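Local structure of nitroreductase family protein (Lactobacillus plantarum, 4QLX) at residues D17-F28 / L156-N167. The protein uses flavin mononucleotide to reduce enone fatty acids to saturated oxo fatty acids such as 10-oxooctadecanoic acid, as part of polyunsaturated fatty acid saturation. Residues are numbered along the deposited sequence; the frame is centred on the assembly and turned at random.
Sequences DVMFNRHSVRQF and LLVARAHGYDAN. With FMN (flavin mononucleotide), chain C; KTC (10-oxooctadecanoic acid), chain I.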
# COMPACT_ATOMS: atom_id res chain seq x y z
N ASP A 17 1.90 15.43 5.76
CA ASP A 17 0.89 15.38 6.81
C ASP A 17 -0.02 14.16 6.63
O ASP A 17 -0.30 13.44 7.59
CB ASP A 17 0.05 16.65 6.83
CG ASP A 17 -0.97 16.67 7.97
OD1 ASP A 17 -0.55 16.71 9.14
OD2 ASP A 17 -2.18 16.63 7.70
N VAL A 18 -0.47 13.92 5.41
CA VAL A 18 -1.35 12.79 5.17
C VAL A 18 -0.70 11.47 5.56
O VAL A 18 -1.26 10.70 6.33
CB VAL A 18 -1.80 12.74 3.69
CG1 VAL A 18 -2.45 11.39 3.37
CG2 VAL A 18 -2.76 13.88 3.41
N MET A 19 0.52 11.24 5.06
CA MET A 19 1.20 9.96 5.28
C MET A 19 1.90 9.81 6.64
O MET A 19 1.83 8.75 7.26
CB MET A 19 2.23 9.73 4.16
CG MET A 19 2.95 8.39 4.22
SD MET A 19 4.16 8.21 2.87
CE MET A 19 3.12 8.63 1.46
N PHE A 20 2.58 10.86 7.09
CA PHE A 20 3.43 10.74 8.29
C PHE A 20 2.70 11.09 9.60
O PHE A 20 3.19 10.79 10.69
CB PHE A 20 4.67 11.63 8.14
CG PHE A 20 5.46 11.37 6.89
CD1 PHE A 20 5.48 10.09 6.32
CD2 PHE A 20 6.18 12.38 6.28
CE1 PHE A 20 6.22 9.84 5.17
CE2 PHE A 20 6.91 12.13 5.12
CZ PHE A 20 6.93 10.85 4.57
N ASN A 21 1.53 11.71 9.48
CA ASN A 21 0.67 11.94 10.65
C ASN A 21 -0.57 11.06 10.62
O ASN A 21 -1.57 11.35 11.28
CB ASN A 21 0.25 13.41 10.75
CG ASN A 21 1.37 14.30 11.23
OD1 ASN A 21 2.14 13.92 12.11
ND2 ASN A 21 1.47 15.49 10.64
N ARG A 22 -0.49 10.00 9.82
CA ARG A 22 -1.55 9.00 9.74
C ARG A 22 -1.52 8.12 10.99
O ARG A 22 -0.47 7.62 11.38
CB ARG A 22 -1.40 8.12 8.49
CG ARG A 22 -2.52 7.09 8.35
CD ARG A 22 -2.09 5.84 7.61
NE ARG A 22 -0.89 5.26 8.21
CZ ARG A 22 -0.88 4.51 9.30
NH1 ARG A 22 -2.02 4.22 9.95
NH2 ARG A 22 0.27 4.04 9.76
N HIS A 23 -2.68 7.92 11.61
CA HIS A 23 -2.79 6.96 12.69
C HIS A 23 -4.03 6.12 12.48
O HIS A 23 -5.00 6.58 11.89
CB HIS A 23 -2.86 7.68 14.06
CG HIS A 23 -1.67 8.54 14.35
ND1 HIS A 23 -0.51 8.05 14.90
CD2 HIS A 23 -1.47 9.87 14.17
CE1 HIS A 23 0.36 9.04 15.04
NE2 HIS A 23 -0.20 10.15 14.60
N SER A 24 -4.00 4.90 12.99
CA SER A 24 -5.20 4.09 13.07
C SER A 24 -6.21 4.74 14.00
O SER A 24 -5.95 4.90 15.20
CB SER A 24 -4.87 2.69 13.55
OG SER A 24 -4.41 1.90 12.47
N VAL A 25 -7.35 5.12 13.44
CA VAL A 25 -8.46 5.64 14.25
C VAL A 25 -9.56 4.58 14.31
O VAL A 25 -9.94 4.03 13.28
CB VAL A 25 -8.99 6.96 13.69
CG1 VAL A 25 -10.23 7.43 14.43
CG2 VAL A 25 -7.88 8.03 13.74
N ARG A 26 -10.04 4.28 15.52
CA ARG A 26 -10.95 3.17 15.72
C ARG A 26 -12.32 3.62 16.24
O ARG A 26 -13.30 2.88 16.17
CB ARG A 26 -10.33 2.15 16.69
CG ARG A 26 -9.18 1.36 16.09
CD ARG A 26 -8.42 0.54 17.13
NE ARG A 26 -7.24 -0.09 16.53
CZ ARG A 26 -6.04 0.49 16.47
NH1 ARG A 26 -5.84 1.70 16.98
NH2 ARG A 26 -5.03 -0.16 15.89
N GLN A 27 -12.38 4.84 16.76
CA GLN A 27 -13.65 5.40 17.20
C GLN A 27 -13.94 6.63 16.38
O GLN A 27 -13.18 7.60 16.40
CB GLN A 27 -13.61 5.76 18.69
CG GLN A 27 -13.36 4.60 19.61
CD GLN A 27 -13.52 4.99 21.07
OE1 GLN A 27 -14.07 6.06 21.39
NE2 GLN A 27 -13.03 4.15 21.97
N PHE A 28 -15.04 6.60 15.64
CA PHE A 28 -15.36 7.72 14.78
C PHE A 28 -16.54 8.48 15.33
O PHE A 28 -17.25 7.98 16.20
CB PHE A 28 -15.63 7.22 13.36
CG PHE A 28 -14.53 6.36 12.82
CD1 PHE A 28 -14.55 4.99 13.02
CD2 PHE A 28 -13.46 6.93 12.15
CE1 PHE A 28 -13.53 4.20 12.52
CE2 PHE A 28 -12.44 6.15 11.65
CZ PHE A 28 -12.47 4.79 11.84
N LEU A 156 -6.35 4.23 2.68
CA LEU A 156 -6.10 4.83 4.00
C LEU A 156 -5.61 6.27 3.84
O LEU A 156 -5.96 7.15 4.65
CB LEU A 156 -5.07 4.01 4.79
CG LEU A 156 -5.44 2.61 5.29
CD1 LEU A 156 -4.21 2.01 5.92
CD2 LEU A 156 -6.56 2.67 6.34
N LEU A 157 -4.80 6.50 2.81
CA LEU A 157 -4.27 7.84 2.56
C LEU A 157 -5.36 8.72 1.96
O LEU A 157 -5.53 9.87 2.36
CB LEU A 157 -3.02 7.78 1.64
CG LEU A 157 -1.88 6.95 2.24
CD1 LEU A 157 -0.69 6.78 1.30
CD2 LEU A 157 -1.41 7.61 3.55
N VAL A 158 -6.09 8.17 0.99
CA VAL A 158 -7.18 8.89 0.35
C VAL A 158 -8.17 9.36 1.42
O VAL A 158 -8.61 10.51 1.40
CB VAL A 158 -7.90 8.02 -0.70
CG1 VAL A 158 -9.20 8.67 -1.13
CG2 VAL A 158 -6.99 7.81 -1.90
N ALA A 159 -8.48 8.48 2.36
CA ALA A 159 -9.40 8.82 3.45
C ALA A 159 -8.97 10.12 4.13
O ALA A 159 -9.78 11.04 4.31
CB ALA A 159 -9.47 7.67 4.45
N ARG A 160 -7.68 10.21 4.48
CA ARG A 160 -7.13 11.39 5.14
C ARG A 160 -7.07 12.60 4.20
O ARG A 160 -7.36 13.72 4.62
CB ARG A 160 -5.73 11.08 5.70
CG ARG A 160 -5.79 10.40 7.07
CD ARG A 160 -4.42 10.13 7.70
NE ARG A 160 -3.55 11.31 7.78
CZ ARG A 160 -3.72 12.34 8.61
NH1 ARG A 160 -4.76 12.39 9.44
NH2 ARG A 160 -2.85 13.35 8.58
N ALA A 161 -6.74 12.37 2.94
CA ALA A 161 -6.75 13.44 1.95
C ALA A 161 -8.14 14.06 1.79
O ALA A 161 -8.26 15.21 1.36
CB ALA A 161 -6.24 12.93 0.60
N HIS A 162 -9.18 13.29 2.13
CA HIS A 162 -10.55 13.81 2.12
C HIS A 162 -10.96 14.43 3.46
O HIS A 162 -12.11 14.85 3.64
CB HIS A 162 -11.53 12.71 1.72
CG HIS A 162 -11.54 12.44 0.25
ND1 HIS A 162 -12.64 12.68 -0.55
CD2 HIS A 162 -10.58 11.96 -0.58
CE1 HIS A 162 -12.36 12.36 -1.80
NE2 HIS A 162 -11.12 11.92 -1.85
N GLY A 163 -10.03 14.48 4.42
CA GLY A 163 -10.35 15.07 5.71
C GLY A 163 -10.89 14.08 6.73
O GLY A 163 -11.30 14.48 7.81
N TYR A 164 -10.87 12.80 6.39
CA TYR A 164 -11.33 11.75 7.28
C TYR A 164 -10.16 11.05 7.97
O TYR A 164 -9.03 11.54 7.97
CB TYR A 164 -12.19 10.74 6.52
CG TYR A 164 -13.40 11.40 5.89
CD1 TYR A 164 -14.31 12.10 6.68
CD2 TYR A 164 -13.63 11.33 4.53
CE1 TYR A 164 -15.41 12.72 6.13
CE2 TYR A 164 -14.74 11.95 3.96
CZ TYR A 164 -15.63 12.64 4.78
OH TYR A 164 -16.73 13.26 4.24
N ASP A 165 -10.45 9.89 8.55
CA ASP A 165 -9.43 9.02 9.10
C ASP A 165 -9.93 7.60 8.97
O ASP A 165 -11.05 7.39 8.52
CB ASP A 165 -9.12 9.37 10.56
CG ASP A 165 -8.11 10.48 10.66
OD1 ASP A 165 -6.92 10.24 10.32
OD2 ASP A 165 -8.50 11.60 11.05
N ALA A 166 -9.10 6.64 9.37
CA ALA A 166 -9.36 5.26 9.00
C ALA A 166 -8.54 4.24 9.77
O ALA A 166 -7.48 4.54 10.31
CB ALA A 166 -9.10 5.09 7.46
N ASN A 167 -9.05 3.02 9.80
CA ASN A 167 -8.34 1.89 10.37
C ASN A 167 -8.42 0.72 9.42
O ASN A 167 -9.51 0.38 8.94
CB ASN A 167 -8.92 1.51 11.74
CG ASN A 167 -8.40 0.17 12.25
OD1 ASN A 167 -9.16 -0.76 12.48
ND2 ASN A 167 -7.08 0.08 12.42
N1 FMN C . -6.26 -2.76 14.18
C2 FMN C . -7.28 -3.27 14.95
O2 FMN C . -7.71 -2.64 15.91
N3 FMN C . -7.84 -4.49 14.68
C4 FMN C . -7.37 -5.22 13.61
O4 FMN C . -7.85 -6.31 13.35
C4A FMN C . -6.33 -4.72 12.83
N5 FMN C . -5.87 -5.46 11.78
C5A FMN C . -4.86 -4.98 10.97
C6 FMN C . -4.46 -5.78 9.92
C7 FMN C . -3.45 -5.33 9.08
C7M FMN C . -3.00 -6.17 7.92
C8 FMN C . -2.85 -4.11 9.31
C8M FMN C . -1.78 -3.67 8.37
C9 FMN C . -3.27 -3.30 10.38
C9A FMN C . -4.29 -3.75 11.23
N10 FMN C . -4.74 -3.00 12.33
C10 FMN C . -5.77 -3.49 13.11
C1' FMN C . -4.16 -1.65 12.68
C2' FMN C . -2.76 -1.84 13.29
O2' FMN C . -2.85 -2.31 14.62
C3' FMN C . -1.93 -0.56 13.26
O3' FMN C . -1.65 -0.25 11.91
C4' FMN C . -0.59 -0.65 14.00
O4' FMN C . -0.75 -0.87 15.39
C5' FMN C . 0.22 0.63 13.79
O5' FMN C . -0.49 1.76 14.24
P FMN C . -0.85 2.96 13.22
O1P FMN C . -1.65 3.98 14.00
O2P FMN C . -1.68 2.41 12.06
O3P FMN C . 0.40 3.59 12.67
O1 KTC I . -7.04 1.71 22.90
C17 KTC I . -6.56 1.64 21.77
O KTC I . -6.41 2.75 21.04
C16 KTC I . -6.12 0.31 21.21
C15 KTC I . -4.64 0.40 20.86
C14 KTC I . -4.35 -0.36 19.57
C13 KTC I . -4.61 -1.85 19.74
C12 KTC I . -4.21 -2.62 18.49
C11 KTC I . -4.09 -4.10 18.80
C10 KTC I . -3.69 -4.90 17.55
C9 KTC I . -4.85 -5.01 16.58
C8 KTC I . -4.32 -5.60 15.30
O2 KTC I . -3.50 -4.98 14.62
C7 KTC I . -4.80 -6.97 14.87
C6 KTC I . -4.10 -7.34 13.57
C5 KTC I . -4.96 -8.32 12.79
C4 KTC I . -4.53 -9.75 13.07
C3 KTC I . -5.72 -10.66 12.84
C2 KTC I . -5.30 -11.93 12.12
C1 KTC I . -6.23 -13.09 12.49
C KTC I . -7.70 -12.76 12.29
O HOH W 1 -4.52 10.03 12.01
O HOH W 2 -4.97 4.46 9.21
O HOH W 3 -6.26 7.53 9.66
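Arg160, near the end of helix 137-161, reaches across to the last turn of helix 15-20 and grips its backbone carbonyls. This is part of the nitroreductase fold, where the loop after helix 15-20 carries the arginine and serine that hold the FMN phosphate. Arg160 NE donates to Val18 O at 2.8 Å, in the carbonyl plane and on a lone pair. Arg160 NH2 reaches Asp17 O at 2.7 Å from above the carbonyl plane; the backbone N of Asn21 meets the same oxygen from the opposite face. The chain of Arg160 bends at chi3 (53°), which turns the guanidinium edge toward both carbonyls. Asn21 O lies over the centre of one guanidinium face. Arg160 NH1 forms a salt bridge with Asp165 OD1, and Asp17 OD2 completes a longer one with Arg160 NH2 at 3.5 Å. Asp17 and Asp165 probably help offset the charge of Arg160; Asp17 OD2 also accepts from Asn12.

Val18 CG1 packs against Leu157 CD2 (3.9 Å) and touches Arg160 CB. Leu15 of the second subunit packs on Val18 too, so the contact borders the dimer interface.

Farther along, Val25 N donates to Ala166 O at 3.2 Å, and Val25 CG2 rests on Asp165 CB. A water accepts from Ala166 N and sits close to His23 O and Asp165 OD1. Arg22 crosses the Arg160 chain at about a right angle, and its guanidinium binds the phosphate.

Asn167 closes the cofactor end. With CG anti to the backbone N (chi1 168°), Asn167 turns its ND2 toward Ser24 OG, and the same nitrogen comes 3.4 Å from FMN C1'. OD1 accepts from Gln83. Asn167 ND2 makes a weak bond to Ser24 OG at 3.2 Å, and that hydroxyl itself donates to FMN O2P at 2.8 Å.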